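Probable ribonuclease HepT (Haemophilus influenzae, PDB 1JOG) probably acts as the RNase toxin of a type VII toxin-antitoxin pair, works as a homodimer and is neutralised by its partner MntA, probably through AMPylation. Local coordinates at residues 36-39 against 40-44; 85-89 against 90-94; 123-126 against 127-131. One frame throughout, in Å; residues are numbered along the deposited sequence.

Contact 1. Residues 36-39 against 40-44; sequences SIVQ and DTLIA
Thr-41 and Ile-37 meet one turn apart at the start of helix 36-68, and here the contact is tight. The carbonyl oxygen of Ile-37 accepts twice: from Thr-41 N at 3.0 Å and from the hydroxyl Thr-41 OG1 at 2.9 Å, the two donors arriving from opposite faces of the carbonyl plane. The hydroxyl can fold back in this way because OG1 stands beside its own backbone N (chi1 -76°). Nearby, Val-38 and Leu-42 lie side by side and point the same way, Val-38 CG1 resting 4.0 Å from Leu-42 CD1, while Leu-42 N bonds to Val-38 O at 3.1 Å.

The solvent side belongs to Ser-36, which is exposed. Between the two, Asp-40 and Ile-37 are partly exposed at the subunit boundary. Asp-40 turns its carboxylate back over the first turn (chi1 79°), bringing OD1 to 2.8 Å from Ile-37 O; two acceptors this close may be unfavourable. Ile-37 CD1 comes to the same OD1, at 3.4 Å. Separately, Asp-40 OD2 forms a long, weak ion pair with Lys-49 of the second subunit.

The hydroxyl of Thr-41 also bonds to Thr-21 of the second subunit, so these opening turns belong to the dimer interface. Within the chain, Leu-42 packs on Trp-30 and Phe-31 of helix 28-31, and Ile-43 on Met-119 of helix 115-123.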
ATOM      1  N   SER A  36     -17.791  -5.405  10.679  1.00 43.46           N
ATOM      2  CA  SER A  36     -16.391  -5.666  10.996  1.00 39.49           C
ATOM      3  C   SER A  36     -15.440  -5.503   9.810  1.00 36.07           C
ATOM      4  O   SER A  36     -14.425  -4.847   9.944  1.00 31.72           O
ATOM      5  CB  SER A  36     -16.265  -7.103  11.498  1.00 42.70           C
ATOM      6  OG  SER A  36     -15.164  -7.260  12.331  1.00 58.17           O
ATOM      7  N   ILE A  37     -15.785  -6.063   8.647  1.00 36.23           N
ATOM      8  CA  ILE A  37     -14.867  -6.010   7.546  1.00 33.58           C
ATOM      9  C   ILE A  37     -14.821  -4.595   6.960  1.00 37.68           C
ATOM     10  O   ILE A  37     -13.798  -4.212   6.397  1.00 33.18           O
ATOM     11  CB  ILE A  37     -15.209  -7.114   6.479  1.00 28.92           C
ATOM     12  CG1 ILE A  37     -14.054  -7.318   5.497  1.00 34.73           C
ATOM     13  CG2 ILE A  37     -16.341  -6.677   5.586  1.00 35.97           C
ATOM     14  CD1 ILE A  37     -12.782  -7.790   6.121  1.00 37.06           C
ATOM     15  N   VAL A  38     -15.915  -3.829   7.100  1.00 38.06           N
ATOM     16  CA  VAL A  38     -15.966  -2.438   6.607  1.00 26.80           C
ATOM     17  C   VAL A  38     -15.044  -1.616   7.526  1.00 40.20           C
ATOM     18  O   VAL A  38     -14.195  -0.871   7.058  1.00 41.45           O
ATOM     19  CB  VAL A  38     -17.416  -1.901   6.607  1.00 39.18           C
ATOM     20  CG1 VAL A  38     -17.449  -0.329   6.395  1.00 15.48           C
ATOM     21  CG2 VAL A  38     -18.201  -2.608   5.487  1.00 17.46           C
ATOM     22  N   GLN A  39     -15.143  -1.812   8.836  1.00 39.06           N
ATOM     23  CA  GLN A  39     -14.308  -1.045   9.721  1.00 46.28           C
ATOM     24  C   GLN A  39     -12.851  -1.202   9.409  1.00 43.61           C
ATOM     25  O   GLN A  39     -12.165  -0.217   9.340  1.00 37.30           O
ATOM     26  CB  GLN A  39     -14.501  -1.413  11.195  1.00 39.88           C
ATOM     27  CG  GLN A  39     -15.823  -0.934  11.779  1.00 46.08           C
ATOM     28  CD  GLN A  39     -15.984  -1.283  13.254  1.00 32.89           C
ATOM     29  OE1 GLN A  39     -15.826  -2.444  13.633  1.00 60.75           O
ATOM     30  NE2 GLN A  39     -16.258  -0.294  14.073  1.00 55.82           N
ATOM     31  N   ASP A  40     -12.350  -2.421   9.203  1.00 38.84           N
ATOM     32  CA  ASP A  40     -10.909  -2.525   8.979  1.00 37.33           C
ATOM     33  C   ASP A  40     -10.444  -2.297   7.548  1.00 32.08           C
ATOM     34  O   ASP A  40      -9.249  -2.014   7.311  1.00 26.68           O
ATOM     35  CB  ASP A  40     -10.380  -3.845   9.502  1.00 55.17           C
ATOM     36  CG  ASP A  40     -10.647  -5.007   8.580  1.00 44.24           C
ATOM     37  OD1 ASP A  40     -11.801  -5.207   8.131  1.00 61.06           O
ATOM     38  OD2 ASP A  40      -9.675  -5.742   8.318  1.00 51.73           O
ATOM     39  N   THR A  41     -11.353  -2.439   6.595  1.00 25.40           N
ATOM     40  CA  THR A  41     -10.947  -2.196   5.234  1.00 29.50           C
ATOM     41  C   THR A  41     -10.690  -0.698   5.182  1.00 39.22           C
ATOM     42  O   THR A  41      -9.756  -0.254   4.543  1.00 22.79           O
ATOM     43  CB  THR A  41     -12.021  -2.568   4.264  1.00 27.61           C
ATOM     44  OG1 THR A  41     -12.042  -4.007   4.147  1.00 30.41           O
ATOM     45  CG2 THR A  41     -11.744  -1.892   2.805  1.00 31.71           C
ATOM     46  N   LEU A  42     -11.500   0.049   5.926  1.00 20.18           N
ATOM     47  CA  LEU A  42     -11.404   1.492   5.996  1.00 38.05           C
ATOM     48  C   LEU A  42     -10.130   1.966   6.642  1.00 41.26           C
ATOM     49  O   LEU A  42      -9.593   3.013   6.262  1.00 26.51           O
ATOM     50  CB  LEU A  42     -12.562   2.085   6.765  1.00 18.72           C
ATOM     51  CG  LEU A  42     -13.806   2.332   5.937  1.00 33.36           C
ATOM     52  CD1 LEU A  42     -14.945   2.790   6.852  1.00 28.21           C
ATOM     53  CD2 LEU A  42     -13.450   3.353   4.817  1.00 26.29           C
ATOM     54  N   ILE A  43      -9.674   1.229   7.636  1.00 34.98           N
ATOM     55  CA  ILE A  43      -8.414   1.574   8.283  1.00 29.73           C
ATOM     56  C   ILE A  43      -7.309   1.165   7.343  1.00 29.47           C
ATOM     57  O   ILE A  43      -6.312   1.860   7.230  1.00 25.58           O
ATOM     58  CB  ILE A  43      -8.271   0.823   9.652  1.00 27.78           C
ATOM     59  CG1 ILE A  43      -9.097   1.563  10.711  1.00 31.63           C
ATOM     60  CG2 ILE A  43      -6.799   0.790  10.115  1.00 16.02           C
ATOM     61  CD1 ILE A  43      -8.861   0.974  12.088  1.00 71.89           C
ATOM     62  N   ALA A  44      -7.462   0.005   6.694  1.00 23.13           N
ATOM     63  CA  ALA A  44      -6.493  -0.468   5.681  1.00 24.32           C
ATOM     64  C   ALA A  44      -6.356   0.666   4.626  1.00 36.64           C
ATOM     65  O   ALA A  44      -5.275   1.093   4.298  1.00 25.93           O
ATOM     66  CB  ALA A  44      -7.026  -1.687   4.983  1.00 34.67           C
TER

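Contact 2. Residues 85-89 against 90-94; sequences REALR and FGLIG
Ile-93 holds CG1 between its backbone N and carbonyl carbon (chi1 51°), and that branch comes to 4.1 Å from Ala-87 CB at the end of helix 80-89. In Leu-88, CG lies opposite the backbone N (chi1 -169°), which turns the branch toward the loop; the second torsion then sets CD1 3.5 Å from Gly-94 O. The approach of Leu-88 CD1 to Ile-93 CG1 is loose, at 4.5 Å. Ala-87 is met on two fronts, for Leu-92 CB also approaches its methyl group CB, at 4.0 Å.

The helix ends here in a Schellman motif, a worked example of how a helix is brought to a close. Gly-91, the C-prime residue, takes a positive phi of 60°, a conformation that by itself favours glycine. Two backbone bonds define the motif. Leu-92 N reaches back to Ala-87 O at 2.7 Å and runs nearly straight, whereas Gly-91 N approaches Leu-88 O from above the carbonyl plane and not along a lone pair. The carbonyls of Ala-87 and Leu-88 therefore find donors in the departing chain. Ala-87 and Leu-92, joined by the 6→1 bond, also touch through their CB atoms, the apolar contact typical of this motif.

Beside the turn, the ring of Phe-90 has Arg-89 CB at its edge and in its plane, 3.6 Å from Phe-90 CD1. The chain of Arg-89 bends at its second and third torsions, and its end leads away from the turn.

Around this helix end, Phe-90 packs on Leu-65 and Asp-68 of helix 36-68. Leu-92 is buried against Leu-135 and Leu-139 of helix 125-140, where Gln-138 NE2 also bonds to Gly-91 O, and Ile-93 meets Trp-99 of helix 96-106.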
ATOM      1  N   ARG A  85      17.095  17.296   4.676  1.00 31.02           N
ATOM      2  CA  ARG A  85      17.945  18.446   5.006  1.00 48.60           C
ATOM      3  C   ARG A  85      17.720  19.654   4.090  1.00 62.36           C
ATOM      4  O   ARG A  85      17.553  20.780   4.594  1.00 48.90           O
ATOM      5  CB  ARG A  85      19.404  18.065   4.961  1.00 38.77           C
ATOM      6  CG  ARG A  85      19.788  17.281   6.202  1.00 66.55           C
ATOM      7  CD  ARG A  85      21.141  16.674   6.042  1.00 80.19           C
ATOM      8  NE  ARG A  85      21.291  15.469   6.842  1.00 61.32           N
ATOM      9  CZ  ARG A  85      21.875  14.371   6.389  1.00 72.70           C
ATOM     10  NH1 ARG A  85      22.354  14.335   5.148  1.00 78.75           N
ATOM     11  NH2 ARG A  85      21.975  13.313   7.174  1.00 72.98           N
ATOM     12  N   GLU A  86      17.705  19.445   2.760  1.00 57.67           N
ATOM     13  CA  GLU A  86      17.483  20.568   1.823  1.00 48.11           C
ATOM     14  C   GLU A  86      16.134  21.227   2.059  1.00 42.32           C
ATOM     15  O   GLU A  86      16.031  22.435   2.186  1.00 60.02           O
ATOM     16  CB  GLU A  86      17.596  20.086   0.395  1.00 53.99           C
ATOM     17  CG  GLU A  86      18.954  20.352  -0.244  1.00 70.32           C
ATOM     18  CD  GLU A  86      20.159  19.843   0.544  1.00 79.25           C
ATOM     19  OE1 GLU A  86      21.259  20.399   0.330  1.00 80.89           O
ATOM     20  OE2 GLU A  86      20.036  18.899   1.351  1.00 80.98           O
ATOM     21  N   ALA A  87      15.103  20.411   2.192  1.00 40.53           N
ATOM     22  CA  ALA A  87      13.767  20.890   2.467  1.00 53.65           C
ATOM     23  C   ALA A  87      13.731  21.811   3.689  1.00 52.47           C
ATOM     24  O   ALA A  87      12.956  22.766   3.680  1.00 50.02           O
ATOM     25  CB  ALA A  87      12.788  19.672   2.668  1.00 50.17           C
ATOM     26  N   LEU A  88      14.537  21.510   4.725  1.00 54.11           N
ATOM     27  CA  LEU A  88      14.635  22.314   5.965  1.00 63.71           C
ATOM     28  C   LEU A  88      15.325  23.631   5.581  1.00 58.00           C
ATOM     29  O   LEU A  88      14.850  24.700   5.940  1.00 50.79           O
ATOM     30  CB  LEU A  88      15.432  21.570   7.093  1.00 58.45           C
ATOM     31  CG  LEU A  88      15.420  22.142   8.545  1.00 51.03           C
ATOM     32  CD1 LEU A  88      14.073  22.051   9.163  1.00 52.58           C
ATOM     33  CD2 LEU A  88      16.349  21.391   9.484  1.00 43.57           C
ATOM     34  N   ARG A  89      16.415  23.528   4.818  1.00 59.62           N
ATOM     35  CA  ARG A  89      17.173  24.677   4.312  1.00 49.76           C
ATOM     36  C   ARG A  89      16.177  25.599   3.624  1.00 46.53           C
ATOM     37  O   ARG A  89      16.354  26.813   3.591  1.00 45.87           O
ATOM     38  CB  ARG A  89      18.223  24.238   3.267  1.00 67.38           C
ATOM     39  CG  ARG A  89      19.697  24.116   3.749  1.00 81.90           C
ATOM     40  CD  ARG A  89      20.633  25.199   3.136  1.00 79.13           C
ATOM     41  NE  ARG A  89      21.814  24.605   2.495  1.00 83.49           N
ATOM     42  CZ  ARG A  89      22.244  24.848   1.243  1.00 86.07           C
ATOM     43  NH1 ARG A  89      21.603  25.705   0.438  1.00 84.30           N
ATOM     44  NH2 ARG A  89      23.319  24.198   0.778  1.00 79.75           N
ATOM     45  N   PHE A  90      15.115  25.029   3.070  1.00 41.90           N
ATOM     46  CA  PHE A  90      14.140  25.865   2.395  1.00 44.65           C
ATOM     47  C   PHE A  90      12.934  26.099   3.267  1.00 37.43           C
ATOM     48  O   PHE A  90      11.969  26.675   2.786  1.00 46.11           O
ATOM     49  CB  PHE A  90      13.699  25.241   1.067  1.00 63.04           C
ATOM     50  CG  PHE A  90      14.817  25.113   0.038  1.00 78.42           C
ATOM     51  CD1 PHE A  90      16.153  24.897   0.439  1.00 82.77           C
ATOM     52  CD2 PHE A  90      14.536  25.161  -1.330  1.00 81.92           C
ATOM     53  CE1 PHE A  90      17.207  24.722  -0.513  1.00 80.90           C
ATOM     54  CE2 PHE A  90      15.558  24.995  -2.308  1.00 77.27           C
ATOM     55  CZ  PHE A  90      16.902  24.771  -1.892  1.00 85.20           C
ATOM     56  N   GLY A  91      12.959  25.669   4.549  1.00 27.14           N
ATOM     57  CA  GLY A  91      11.775  25.931   5.398  1.00 27.04           C
ATOM     58  C   GLY A  91      10.510  25.277   4.805  1.00 43.01           C
ATOM     59  O   GLY A  91       9.402  25.801   4.965  1.00 24.94           O
ATOM     60  N   LEU A  92      10.671  24.147   4.087  1.00 34.87           N
ATOM     61  CA  LEU A  92       9.541  23.402   3.491  1.00 40.09           C
ATOM     62  C   LEU A  92       8.945  22.530   4.629  1.00 38.36           C
ATOM     63  O   LEU A  92       7.762  22.386   4.733  1.00 40.09           O
ATOM     64  CB  LEU A  92      10.010  22.539   2.318  1.00 29.40           C
ATOM     65  CG  LEU A  92      10.228  23.201   0.921  1.00 40.52           C
ATOM     66  CD1 LEU A  92      10.671  22.101  -0.155  1.00 26.56           C
ATOM     67  CD2 LEU A  92       8.905  23.832   0.426  1.00 28.90           C
ATOM     68  N   ILE A  93       9.788  22.001   5.504  1.00 39.35           N
ATOM     69  CA  ILE A  93       9.321  21.251   6.668  1.00 45.77           C
ATOM     70  C   ILE A  93       9.995  22.051   7.742  1.00 55.21           C
ATOM     71  O   ILE A  93      10.780  22.971   7.417  1.00 58.00           O
ATOM     72  CB  ILE A  93       9.850  19.767   6.701  1.00 16.63           C
ATOM     73  CG1 ILE A  93      11.376  19.693   6.523  1.00 32.48           C
ATOM     74  CG2 ILE A  93       9.082  19.018   5.595  1.00 26.34           C
ATOM     75  CD1 ILE A  93      12.007  18.340   6.827  1.00 26.92           C
ATOM     76  N   GLY A  94       9.723  21.712   8.999  1.00 55.54           N
ATOM     77  CA  GLY A  94      10.332  22.443  10.098  1.00 52.82           C
ATOM     78  C   GLY A  94      10.990  21.515  11.089  1.00 63.83           C
ATOM     79  O   GLY A  94      11.821  21.933  11.900  1.00 59.12           O
TER

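Contact 3. Residues 123-126 against 127-131; sequences AQID and DFLIE
Phe-128, Leu-129 and Ile-130 each bond back to the residue four places earlier, so the backbone of 123-126 runs into that of 127-131 near the N-terminal part of helix 125-140. Phe-128 N reaches Gln-124 O at 3.3 Å, in the carbonyl plane. The bond from Leu-129 N to Ile-125 O is shorter, 2.7 Å, and Ile-130 N bonds to Asp-126 O. A water also serves the backbone: it donates to Ala-123 O at 2.6 Å and accepts from Asp-127 N at 3.2 Å, with a weak donation to Asp-126 OD2. One solvent molecule thus joins the carbonyl of Ala-123 to the amide of Asp-127.

The side chains divide between a buried and a more exposed side. On the buried side, Ile-125 CG2 lies 4.2 Å from Leu-129 CD1, and both residues pack on helix 8-26, where Leu-18 touches each of them. Phe-128 directs its ring away from 123-126, CG opposite the backbone N (chi1 -180°), leaving CB 3.2 Å from Ile-125 O. The ring meets Phe-50 and Tyr-102 in edge-to-face pairs. Tyr-102 holds Asp-127 as well: the carboxylate leads away from 123-126, and its OD1 is hydrogen-bonded to the tyrosine hydroxyl. On the more exposed side, with Asp-126, Ile-130 lays CD1 against Asp-126 O at 3.5 Å.

Amphipathic packing of this kind is characteristic of an all-helical bundle, here the fold of a nucleotidyltransferase substrate-binding domain. The side chain of Phe-128 lies about 8 Å from that of Arg-106, an active-site residue by similarity that opens the RX(4)HXY motif, which places it near the probable catalytic region.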
ATOM      1  N   ALA A 123      -3.276   5.415  14.337  1.00 46.80           N
ATOM      2  CA  ALA A 123      -3.282   6.370  15.417  1.00 36.80           C
ATOM      3  C   ALA A 123      -2.279   7.539  15.156  1.00 39.77           C
ATOM      4  O   ALA A 123      -2.372   8.614  15.735  1.00 37.52           O
ATOM      5  CB  ALA A 123      -2.877   5.630  16.719  1.00 28.12           C
ATOM      6  N   GLN A 124      -1.260   7.287  14.356  1.00 31.15           N
ATOM      7  CA  GLN A 124      -0.253   8.294  14.099  1.00 21.67           C
ATOM      8  C   GLN A 124      -0.675   9.214  12.959  1.00 28.79           C
ATOM      9  O   GLN A 124      -0.012  10.208  12.720  1.00 31.82           O
ATOM     10  CB  GLN A 124       1.123   7.598  13.763  1.00 15.76           C
ATOM     11  CG  GLN A 124       1.689   6.626  14.806  1.00 44.76           C
ATOM     12  CD  GLN A 124       2.979   5.854  14.367  1.00 61.80           C
ATOM     13  OE1 GLN A 124       3.802   6.366  13.608  1.00 83.42           O
ATOM     14  NE2 GLN A 124       3.157   4.626  14.885  1.00 68.12           N
ATOM     15  N   ILE A 125      -1.812   8.935  12.307  1.00 26.56           N
ATOM     16  CA  ILE A 125      -2.224   9.737  11.155  1.00 29.13           C
ATOM     17  C   ILE A 125      -2.589  11.190  11.373  1.00 46.87           C
ATOM     18  O   ILE A 125      -2.273  12.018  10.504  1.00 38.33           O
ATOM     19  CB  ILE A 125      -3.294   8.997  10.348  1.00 15.93           C
ATOM     20  CG1 ILE A 125      -2.611   7.801   9.712  1.00 24.99           C
ATOM     21  CG2 ILE A 125      -3.986   9.879   9.281  1.00 23.37           C
ATOM     22  CD1 ILE A 125      -3.587   6.858   9.068  1.00 41.61           C
ATOM     23  N   ASP A 126      -3.244  11.493  12.502  1.00 46.19           N
ATOM     24  CA  ASP A 126      -3.597  12.856  12.914  1.00 43.58           C
ATOM     25  C   ASP A 126      -2.361  13.794  12.893  1.00 39.89           C
ATOM     26  O   ASP A 126      -2.443  14.893  12.362  1.00 42.55           O
ATOM     27  CB  ASP A 126      -4.075  12.840  14.356  1.00 53.34           C
ATOM     28  CG  ASP A 126      -5.315  12.025  14.539  1.00 63.16           C
ATOM     29  OD1 ASP A 126      -6.317  12.345  13.875  1.00 54.80           O
ATOM     30  OD2 ASP A 126      -5.291  11.063  15.349  1.00 85.45           O
ATOM     31  N   ASP A 127      -1.245  13.355  13.493  1.00 31.13           N
ATOM     32  CA  ASP A 127      -0.035  14.160  13.526  1.00 43.05           C
ATOM     33  C   ASP A 127       0.472  14.272  12.098  1.00 31.03           C
ATOM     34  O   ASP A 127       0.857  15.331  11.640  1.00 43.13           O
ATOM     35  CB  ASP A 127       1.051  13.534  14.410  1.00 46.16           C
ATOM     36  CG  ASP A 127       2.476  14.160  14.160  1.00 74.05           C
ATOM     37  OD1 ASP A 127       3.537  13.419  14.116  1.00 40.78           O
ATOM     38  OD2 ASP A 127       2.531  15.417  14.012  1.00 73.66           O
ATOM     39  N   PHE A 128       0.432  13.159  11.376  1.00 39.84           N
ATOM     40  CA  PHE A 128       0.897  13.203  10.019  1.00 36.17           C
ATOM     41  C   PHE A 128       0.109  14.279   9.320  1.00 40.35           C
ATOM     42  O   PHE A 128       0.653  15.096   8.600  1.00 30.13           O
ATOM     43  CB  PHE A 128       0.702  11.876   9.256  1.00 45.74           C
ATOM     44  CG  PHE A 128       1.204  11.949   7.838  1.00 28.34           C
ATOM     45  CD1 PHE A 128       2.573  11.954   7.587  1.00 29.28           C
ATOM     46  CD2 PHE A 128       0.330  12.034   6.774  1.00 28.50           C
ATOM     47  CE1 PHE A 128       3.069  12.027   6.265  1.00 31.36           C
ATOM     48  CE2 PHE A 128       0.797  12.105   5.458  1.00 50.81           C
ATOM     49  CZ  PHE A 128       2.176  12.097   5.197  1.00 24.31           C
ATOM     50  N   LEU A 129      -1.188  14.326   9.541  1.00 30.63           N
ATOM     51  CA  LEU A 129      -1.894  15.371   8.859  1.00 30.66           C
ATOM     52  C   LEU A 129      -1.403  16.771   9.185  1.00 37.55           C
ATOM     53  O   LEU A 129      -1.310  17.598   8.301  1.00 27.84           O
ATOM     54  CB  LEU A 129      -3.371  15.230   9.086  1.00 26.13           C
ATOM     55  CG  LEU A 129      -3.927  14.049   8.269  1.00 41.23           C
ATOM     56  CD1 LEU A 129      -5.282  13.882   8.828  1.00 15.90           C
ATOM     57  CD2 LEU A 129      -3.984  14.225   6.668  1.00 23.05           C
ATOM     58  N   ILE A 130      -1.057  17.052  10.435  1.00 49.01           N
ATOM     59  CA  ILE A 130      -0.591  18.409  10.774  1.00 23.24           C
ATOM     60  C   ILE A 130       0.677  18.747   9.985  1.00 40.68           C
ATOM     61  O   ILE A 130       0.724  19.747   9.270  1.00 32.09           O
ATOM     62  CB  ILE A 130      -0.308  18.514  12.232  1.00 42.89           C
ATOM     63  CG1 ILE A 130      -1.620  18.613  12.969  1.00 46.01           C
ATOM     64  CG2 ILE A 130       0.590  19.681  12.514  1.00 30.23           C
ATOM     65  CD1 ILE A 130      -1.679  17.721  14.206  1.00 41.98           C
ATOM     66  N   GLU A 131       1.689  17.895  10.104  1.00 30.05           N
ATOM     67  CA  GLU A 131       2.978  18.104   9.405  1.00 36.55           C
ATOM     68  C   GLU A 131       2.907  18.167   7.909  1.00 29.13           C
ATOM     69  O   GLU A 131       3.511  19.028   7.266  1.00 45.91           O
ATOM     70  CB  GLU A 131       4.002  16.993   9.762  1.00 28.20           C
ATOM     71  CG  GLU A 131       4.512  17.021  11.199  1.00 67.46           C
ATOM     72  CD  GLU A 131       4.984  18.408  11.632  1.00 54.69           C
ATOM     73  OE1 GLU A 131       4.426  18.978  12.603  1.00 47.02           O
ATOM     74  OE2 GLU A 131       5.894  18.929  10.982  1.00 41.21           O
TER
HETATM   75  O   HOH W   1      -1.820  11.107  15.712  1.00 35.26           O

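The three contacts follow one another along the chain and illustrate different parts of helices: contact 1 the N-terminal turns of a long helix, contact 2 a helix C-terminus, contact 3 the region near the beginning of helix 125-140. Contacts 1 and 2 lie on opposite sides of the chain's centre, their centres 36 Å apart. Contact 3 is more central, its centre 19 Å from each of the others. Helix 36-68 links them, carrying contact 1 and packing against Phe-90 and Phe-128. Contact 3 is nearest of the three to the probable active site, though the side chain of Gln-124 is still about 11 Å from that of His-111. Contact 1 instead faces the second subunit, which touches neither contact 2 nor contact 3.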